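Local coordinates for protein DNA polymerase III beta subunit (Streptococcus pyogenes, PDB 2AVT) that probably acts as the ring-shaped sliding clamp that encircles DNA and keeps the replicative polymerase attached to its template, at residues I83-S88 against S111-K116. Numbering follows the deposited sequence.
Sequences INIISS and SEITLK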
ATOM      1  N   ILE A  83      10.027  -1.854  17.692  1.00 21.48           N
ATOM      2  CA  ILE A  83       8.647  -2.249  17.474  1.00 21.82           C
ATOM      3  C   ILE A  83       8.529  -3.510  16.626  1.00 21.37           C
ATOM      4  O   ILE A  83       7.686  -4.359  16.914  1.00 20.15           O
ATOM      5  CB  ILE A  83       7.844  -1.107  16.825  1.00 18.53           C
ATOM      6  CG1 ILE A  83       7.777   0.076  17.791  1.00 22.60           C
ATOM      7  CG2 ILE A  83       6.471  -1.590  16.438  1.00 20.43           C
ATOM      8  CD1 ILE A  83       7.081   1.316  17.202  1.00 21.97           C
ATOM      9  N   ASN A  84       9.346  -3.638  15.578  1.00 20.84           N
ATOM     10  CA  ASN A  84       9.305  -4.861  14.762  1.00 23.35           C
ATOM     11  C   ASN A  84       9.715  -6.067  15.628  1.00 20.97           C
ATOM     12  O   ASN A  84       9.162  -7.156  15.498  1.00 24.21           O
ATOM     13  CB  ASN A  84      10.255  -4.776  13.556  1.00 22.20           C
ATOM     14  CG  ASN A  84       9.809  -3.752  12.534  1.00 24.18           C
ATOM     15  OD1 ASN A  84       8.615  -3.546  12.324  1.00 26.00           O
ATOM     16  ND2 ASN A  84      10.768  -3.117  11.881  1.00 24.21           N
ATOM     17  N   ILE A  85      10.690  -5.874  16.504  1.00 20.35           N
ATOM     18  CA  ILE A  85      11.116  -6.965  17.379  1.00 23.72           C
ATOM     19  C   ILE A  85       9.976  -7.389  18.319  1.00 24.84           C
ATOM     20  O   ILE A  85       9.622  -8.574  18.384  1.00 25.65           O
ATOM     21  CB  ILE A  85      12.350  -6.565  18.191  1.00 23.41           C
ATOM     22  CG1 ILE A  85      13.583  -6.649  17.291  1.00 22.37           C
ATOM     23  CG2 ILE A  85      12.524  -7.491  19.393  1.00 23.07           C
ATOM     24  CD1 ILE A  85      14.712  -5.810  17.760  1.00 25.35           C
ATOM     25  N   ILE A  86       9.384  -6.417  19.009  1.00 23.88           N
ATOM     26  CA  ILE A  86       8.285  -6.675  19.932  1.00 23.47           C
ATOM     27  C   ILE A  86       7.143  -7.371  19.211  1.00 24.79           C
ATOM     28  O   ILE A  86       6.574  -8.339  19.714  1.00 24.14           O
ATOM     29  CB  ILE A  86       7.758  -5.354  20.561  1.00 23.40           C
ATOM     30  CG1 ILE A  86       8.814  -4.784  21.507  1.00 21.24           C
ATOM     31  CG2 ILE A  86       6.427  -5.591  21.284  1.00 21.93           C
ATOM     32  CD1 ILE A  86       9.142  -5.690  22.706  1.00 22.79           C
ATOM     33  N   SER A  87       6.817  -6.886  18.018  1.00 25.90           N
ATOM     34  CA  SER A  87       5.727  -7.473  17.244  1.00 26.44           C
ATOM     35  C   SER A  87       6.039  -8.887  16.775  1.00 24.90           C
ATOM     36  O   SER A  87       5.134  -9.625  16.402  1.00 24.95           O
ATOM     37  CB  SER A  87       5.407  -6.605  16.018  1.00 26.11           C
ATOM     38  OG  SER A  87       5.128  -5.261  16.391  1.00 32.37           O
ATOM     39  N   SER A  88       7.312  -9.262  16.782  1.00 24.56           N
ATOM     40  CA  SER A  88       7.703 -10.589  16.326  1.00 24.95           C
ATOM     41  C   SER A  88       7.816 -11.617  17.446  1.00 24.85           C
ATOM     42  O   SER A  88       7.972 -12.806  17.164  1.00 24.04           O
ATOM     43  CB  SER A  88       9.052 -10.534  15.610  1.00 22.55           C
ATOM     44  OG  SER A  88      10.103 -10.569  16.562  1.00 26.43           O
ATOM     45  N   SER A 111      12.015 -17.469  23.561  1.00 27.68           N
ATOM     46  CA  SER A 111      12.829 -16.518  22.816  1.00 29.10           C
ATOM     47  C   SER A 111      13.419 -15.405  23.673  1.00 27.67           C
ATOM     48  O   SER A 111      12.703 -14.730  24.418  1.00 29.38           O
ATOM     49  CB  SER A 111      11.997 -15.908  21.677  1.00 30.64           C
ATOM     50  OG  SER A 111      12.804 -15.122  20.817  1.00 35.86           O
ATOM     51  N   GLU A 112      14.734 -15.239  23.582  1.00 27.27           N
ATOM     52  CA  GLU A 112      15.435 -14.192  24.313  1.00 27.57           C
ATOM     53  C   GLU A 112      16.214 -13.313  23.332  1.00 28.15           C
ATOM     54  O   GLU A 112      17.154 -13.775  22.671  1.00 26.85           O
ATOM     55  CB  GLU A 112      16.407 -14.775  25.327  1.00 29.43           C
ATOM     56  CG  GLU A 112      17.207 -13.683  26.020  1.00 34.78           C
ATOM     57  CD  GLU A 112      18.237 -14.218  26.981  1.00 38.74           C
ATOM     58  OE1 GLU A 112      17.853 -14.659  28.081  1.00 42.15           O
ATOM     59  OE2 GLU A 112      19.438 -14.204  26.629  1.00 43.47           O
ATOM     60  N   ILE A 113      15.814 -12.048  23.252  1.00 27.00           N
ATOM     61  CA  ILE A 113      16.441 -11.082  22.349  1.00 27.19           C
ATOM     62  C   ILE A 113      17.009  -9.904  23.131  1.00 26.72           C
ATOM     63  O   ILE A 113      16.286  -9.220  23.862  1.00 25.36           O
ATOM     64  CB  ILE A 113      15.413 -10.554  21.308  1.00 26.25           C
ATOM     65  CG1 ILE A 113      14.958 -11.706  20.408  1.00 24.82           C
ATOM     66  CG2 ILE A 113      16.036  -9.426  20.464  1.00 25.18           C
ATOM     67  CD1 ILE A 113      13.748 -11.389  19.544  1.00 26.11           C
ATOM     68  N   THR A 114      18.309  -9.679  22.994  1.00 26.42           N
ATOM     69  CA  THR A 114      18.950  -8.572  23.689  1.00 28.18           C
ATOM     70  C   THR A 114      19.233  -7.453  22.697  1.00 28.30           C
ATOM     71  O   THR A 114      19.765  -7.698  21.613  1.00 29.11           O
ATOM     72  CB  THR A 114      20.263  -9.025  24.341  1.00 29.05           C
ATOM     73  OG1 THR A 114      20.001 -10.170  25.158  1.00 28.88           O
ATOM     74  CG2 THR A 114      20.863  -7.907  25.201  1.00 27.05           C
ATOM     75  N   LEU A 115      18.866  -6.226  23.067  1.00 27.65           N
ATOM     76  CA  LEU A 115      19.074  -5.063  22.204  1.00 26.46           C
ATOM     77  C   LEU A 115      19.949  -4.007  22.864  1.00 26.27           C
ATOM     78  O   LEU A 115      19.874  -3.793  24.076  1.00 25.46           O
ATOM     79  CB  LEU A 115      17.738  -4.418  21.846  1.00 27.36           C
ATOM     80  CG  LEU A 115      16.695  -5.341  21.233  1.00 27.37           C
ATOM     81  CD1 LEU A 115      15.394  -4.583  21.074  1.00 25.94           C
ATOM     82  CD2 LEU A 115      17.207  -5.889  19.895  1.00 28.07           C
ATOM     83  N   LYS A 116      20.780  -3.344  22.064  1.00 23.10           N
ATOM     84  CA  LYS A 116      21.633  -2.287  22.595  1.00 25.79           C
ATOM     85  C   LYS A 116      20.864  -0.976  22.484  1.00 25.81           C
ATOM     86  O   LYS A 116      20.255  -0.684  21.447  1.00 25.36           O
ATOM     87  CB  LYS A 116      22.955  -2.207  21.812  1.00 27.68           C
ATOM     88  CG  LYS A 116      23.860  -1.029  22.188  1.00 31.96           C
ATOM     89  CD  LYS A 116      24.048  -0.905  23.699  1.00 35.14           C
ATOM     90  CE  LYS A 116      25.514  -0.726  24.068  1.00 36.62           C
ATOM     91  NZ  LYS A 116      26.153   0.370  23.290  1.00 38.94           N
TER
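I85, which meets I113 and L115 across the contact, carries a carbonyl that is gripped twice: S88 OG lies 2.7 Å from I85 O, in the carbonyl plane and on a lone pair (C=O...OG 128°), while S88 N donates to the same oxygen. Two residues earlier, the carbonyl of I83 is approached from both faces. S87 OG sits 35° out of its plane, 2.8 Å from I83 O, and S87 N comes from the opposite face.

In this N-terminal DNA-clamp domain, helix 79-88 packs beside helix 8-18, against which I86 lies through F11 and I12. Strand 111-116 is the outermost strand of its sheet within the chain, and it pairs antiparallel with a strand of the second subunit, continuing the sheet across the interface as in other ring-shaped clamps.

The contact with the strand itself is wholly apolar and buried. CG1 of I85 is anti to its carbonyl carbon, and the nearly extended chi2 (157°) carries CD1 on to meet the end of L115 tip to tip. I85 CD1 stands 3.6 Å from L115 CD1 and only 3.3 Å from L115 CD2, tighter than usual van der Waals contact, so the exact spacing is doubtful. The other branch turns to I113, where I85 CG2 lies 4.1 Å from I113 CD1 and 4.2 Å from I113 CG2. Both segments also reach the second subunit through polar bonds: S88 O accepts from R277 of that subunit, and S111 OG is hydrogen-bonded to its E313.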